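Local structure of L-lactate dehydrogenase (Trichomonas vaginalis, 4UUL) at residues 77-88 and 118-129. The protein interconverts pyruvate and L-lactate with NAD(H) as coenzyme, and belongs to a family of dehydrogenases that otherwise act mainly on malate. The protein carries 1 engineered substitution. Numbering follows the deposited sequence.
Sequences FKDIDCAFLVAS and WAKPSVKVLVIG
The carbonyl oxygen of Leu85 is gripped by two successive amides, Ile128 N and Gly129 N, each 2.9 Å from Leu85 O. Gly129 N arrives in the carbonyl plane and Ile128 N from above it, 36° out; the two donors therefore come from different directions onto the one acceptor, where the parallel strands 82-85 and 124-127 end. Glycine suits position 129 because a beta carbon there would collide with Val86 O, Ala87 O and Ser88 CB. Upstream, regular parallel bonds link Ala83 and Leu85 to Lys124 and Leu126.

On the face bearing Ala83, Leu85, Val125 and Val127, Leu85 and Val125 also pack on Thr111 and Leu115 of helix 97-118. With its CG anti to the carbonyl carbon (chi1 -63°), Leu85 presses CD1 tightly on Val125 CG1, 3.5 Å away, and more loosely on Val127 CG2. The other face carries Phe84, whose ring edge receives Ile128 CD1 at 4.0 Å from CD2; Leu126 CD2 comes within 4.1 Å of Phe84 CD2, and Met252 of helix 242-257 packs against both Phe84 and Leu126.

At the opposite end, Lys120 stretches its chain past Ile80 O and Asp79 O to bring NZ 2.8 Å from Asp81 OD1, a salt bridge on the syn side of the carboxylate. Water joins Lys120 NZ to Asp81 OD2, which also accepts from His6 N; a second links Asp81 OD1 with Ser122 OG. Nearby, Ile80 CG1 packs 3.6 Å from the methyl CB of Ala119, just past the end of helix 97-118, with Val123 CG2 also against it.

Ser88 and Ile128 contact NADH in other structures of this enzyme. Strand 82-85, helix 97-118 and strand 124-127 form a beta-alpha-beta crossover of the Rossmann fold, its coenzyme-binding loops lying at the C-terminal ends of the strands.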
# COMPACT_ATOMS: atom_id res chain seq x y z
N PHE B 77 19.21 10.71 -8.63
CA PHE B 77 19.18 11.92 -7.79
C PHE B 77 18.90 13.21 -8.57
O PHE B 77 18.65 14.24 -7.98
CB PHE B 77 20.48 12.09 -6.98
CG PHE B 77 20.66 11.07 -5.85
CD1 PHE B 77 21.21 9.83 -6.10
CD2 PHE B 77 20.25 11.35 -4.56
CE1 PHE B 77 21.37 8.91 -5.10
CE2 PHE B 77 20.42 10.41 -3.56
CZ PHE B 77 20.97 9.21 -3.83
N LYS B 78 18.96 13.16 -9.89
CA LYS B 78 18.88 14.36 -10.72
C LYS B 78 17.56 15.11 -10.54
O LYS B 78 16.48 14.60 -10.85
CB LYS B 78 19.13 14.05 -12.19
CG LYS B 78 19.20 15.30 -13.03
CD LYS B 78 19.64 14.96 -14.45
CE LYS B 78 19.66 16.21 -15.34
NZ LYS B 78 20.17 15.93 -16.72
N ASP B 79 17.66 16.32 -10.03
CA ASP B 79 16.56 17.27 -9.93
C ASP B 79 15.40 16.74 -9.09
O ASP B 79 14.25 17.15 -9.29
CB ASP B 79 16.09 17.75 -11.31
CG ASP B 79 17.19 18.48 -12.09
OD1 ASP B 79 18.05 19.11 -11.46
OD2 ASP B 79 17.18 18.43 -13.32
N ILE B 80 15.70 15.92 -8.09
CA ILE B 80 14.64 15.44 -7.21
C ILE B 80 14.13 16.51 -6.25
O ILE B 80 14.90 17.36 -5.80
CB ILE B 80 15.02 14.13 -6.48
CG1 ILE B 80 16.25 14.33 -5.58
CG2 ILE B 80 15.22 13.02 -7.52
CD1 ILE B 80 16.46 13.19 -4.64
N ASP B 81 12.85 16.42 -5.91
CA ASP B 81 12.17 17.27 -4.92
C ASP B 81 12.16 16.67 -3.50
O ASP B 81 12.17 17.37 -2.51
CB ASP B 81 10.72 17.49 -5.35
CG ASP B 81 10.63 18.31 -6.62
OD1 ASP B 81 10.89 19.52 -6.57
OD2 ASP B 81 10.32 17.73 -7.66
N CYS B 82 12.12 15.35 -3.42
CA CYS B 82 12.21 14.68 -2.13
C CYS B 82 12.80 13.26 -2.28
O CYS B 82 12.86 12.73 -3.40
CB CYS B 82 10.90 14.69 -1.33
SG CYS B 82 9.61 13.65 -2.03
N ALA B 83 13.26 12.69 -1.17
CA ALA B 83 13.88 11.41 -1.19
C ALA B 83 13.53 10.64 0.05
O ALA B 83 13.53 11.14 1.17
CB ALA B 83 15.42 11.56 -1.23
N PHE B 84 13.25 9.35 -0.17
CA PHE B 84 13.06 8.36 0.88
C PHE B 84 14.30 7.46 0.86
O PHE B 84 14.45 6.60 -0.03
CB PHE B 84 11.80 7.55 0.62
CG PHE B 84 10.53 8.34 0.71
CD1 PHE B 84 10.04 9.07 -0.37
CD2 PHE B 84 9.81 8.37 1.90
CE1 PHE B 84 8.88 9.78 -0.28
CE2 PHE B 84 8.61 9.10 1.96
CZ PHE B 84 8.16 9.78 0.86
N LEU B 85 15.20 7.70 1.83
CA LEU B 85 16.47 6.94 1.88
C LEU B 85 16.22 5.70 2.72
O LEU B 85 16.47 5.66 3.95
CB LEU B 85 17.60 7.80 2.42
CG LEU B 85 17.96 9.00 1.60
CD1 LEU B 85 19.18 9.66 2.16
CD2 LEU B 85 18.11 8.79 0.10
N VAL B 86 15.71 4.67 2.05
CA VAL B 86 15.33 3.42 2.69
C VAL B 86 16.51 2.46 2.78
O VAL B 86 16.70 1.78 3.79
CB VAL B 86 14.21 2.73 1.86
CG1 VAL B 86 13.88 1.35 2.37
CG2 VAL B 86 12.98 3.65 1.89
N ALA B 87 17.33 2.42 1.73
CA ALA B 87 18.45 1.49 1.66
C ALA B 87 19.46 1.80 2.75
O ALA B 87 19.80 2.95 2.98
CB ALA B 87 19.14 1.56 0.26
N SER B 88 20.06 0.75 3.29
CA SER B 88 21.17 0.85 4.22
C SER B 88 21.88 -0.51 4.25
O SER B 88 21.39 -1.47 3.71
CB SER B 88 20.68 1.22 5.59
OG SER B 88 19.90 0.22 6.14
N TRP B 118 23.37 16.67 -7.37
CA TRP B 118 22.32 16.50 -8.36
C TRP B 118 20.90 16.88 -7.95
O TRP B 118 20.05 17.16 -8.82
CB TRP B 118 22.37 15.06 -8.85
CG TRP B 118 23.57 14.75 -9.61
CD1 TRP B 118 24.09 15.45 -10.69
CD2 TRP B 118 24.42 13.62 -9.42
NE1 TRP B 118 25.20 14.82 -11.14
CE2 TRP B 118 25.43 13.70 -10.39
CE3 TRP B 118 24.42 12.56 -8.53
CZ2 TRP B 118 26.44 12.75 -10.49
CZ3 TRP B 118 25.41 11.60 -8.64
CH2 TRP B 118 26.41 11.71 -9.61
N ALA B 119 20.57 16.80 -6.67
CA ALA B 119 19.19 17.07 -6.25
C ALA B 119 18.89 18.57 -6.34
O ALA B 119 19.79 19.41 -6.36
CB ALA B 119 18.95 16.54 -4.84
N LYS B 120 17.61 18.93 -6.36
CA LYS B 120 17.28 20.36 -6.23
C LYS B 120 17.74 20.88 -4.87
O LYS B 120 17.76 20.15 -3.88
CB LYS B 120 15.78 20.57 -6.33
CG LYS B 120 15.18 20.24 -7.68
CD LYS B 120 13.74 20.75 -7.73
CE LYS B 120 12.99 20.34 -8.98
NZ LYS B 120 11.65 20.93 -8.92
N PRO B 121 18.06 22.19 -4.80
CA PRO B 121 18.47 22.74 -3.51
C PRO B 121 17.37 22.68 -2.46
O PRO B 121 17.65 22.83 -1.28
CB PRO B 121 18.83 24.20 -3.84
CG PRO B 121 19.09 24.23 -5.26
CD PRO B 121 18.30 23.15 -5.89
N SER B 122 16.13 22.51 -2.91
CA SER B 122 14.96 22.44 -2.05
C SER B 122 14.62 21.03 -1.61
O SER B 122 13.63 20.81 -0.91
CB SER B 122 13.77 23.05 -2.75
OG SER B 122 13.64 22.50 -4.05
N VAL B 123 15.44 20.06 -2.00
CA VAL B 123 15.10 18.66 -1.73
C VAL B 123 14.82 18.40 -0.24
O VAL B 123 15.56 18.86 0.63
CB VAL B 123 16.23 17.69 -2.25
CG1 VAL B 123 17.55 17.92 -1.50
CG2 VAL B 123 15.83 16.21 -2.25
N LYS B 124 13.82 17.58 0.04
CA LYS B 124 13.54 17.12 1.38
C LYS B 124 13.92 15.63 1.47
O LYS B 124 13.30 14.76 0.83
CB LYS B 124 12.05 17.36 1.75
CG LYS B 124 11.76 18.85 1.85
CD LYS B 124 10.39 19.24 2.30
CE LYS B 124 10.42 20.70 2.74
NZ LYS B 124 9.20 21.12 3.30
N VAL B 125 14.91 15.35 2.29
CA VAL B 125 15.53 14.06 2.41
C VAL B 125 15.11 13.44 3.75
O VAL B 125 15.45 13.94 4.81
CB VAL B 125 17.07 14.17 2.38
CG1 VAL B 125 17.73 12.81 2.46
CG2 VAL B 125 17.52 14.95 1.17
N LEU B 126 14.35 12.36 3.65
CA LEU B 126 13.90 11.58 4.79
C LEU B 126 14.72 10.30 4.90
O LEU B 126 14.65 9.43 4.03
CB LEU B 126 12.43 11.24 4.64
CG LEU B 126 11.84 10.36 5.75
CD1 LEU B 126 12.08 10.94 7.15
CD2 LEU B 126 10.36 10.14 5.52
N VAL B 127 15.50 10.20 5.96
CA VAL B 127 16.37 9.04 6.18
C VAL B 127 15.65 8.01 7.02
O VAL B 127 15.17 8.28 8.13
CB VAL B 127 17.67 9.49 6.86
CG1 VAL B 127 18.59 8.30 7.02
CG2 VAL B 127 18.31 10.59 6.06
N ILE B 128 15.54 6.80 6.46
CA ILE B 128 14.82 5.70 7.04
C ILE B 128 15.73 4.55 7.39
O ILE B 128 15.62 3.98 8.49
CB ILE B 128 13.71 5.24 6.11
CG1 ILE B 128 12.72 6.41 5.89
CG2 ILE B 128 12.98 4.01 6.63
CD1 ILE B 128 11.84 6.30 4.70
N GLY B 129 16.65 4.22 6.51
CA GLY B 129 17.57 3.10 6.76
C GLY B 129 18.39 3.31 8.03
O GLY B 129 18.87 4.39 8.31
O HOH W 1 10.63 19.65 -2.11
O HOH W 2 11.58 20.92 -4.41
O HOH W 3 10.08 18.78 -10.14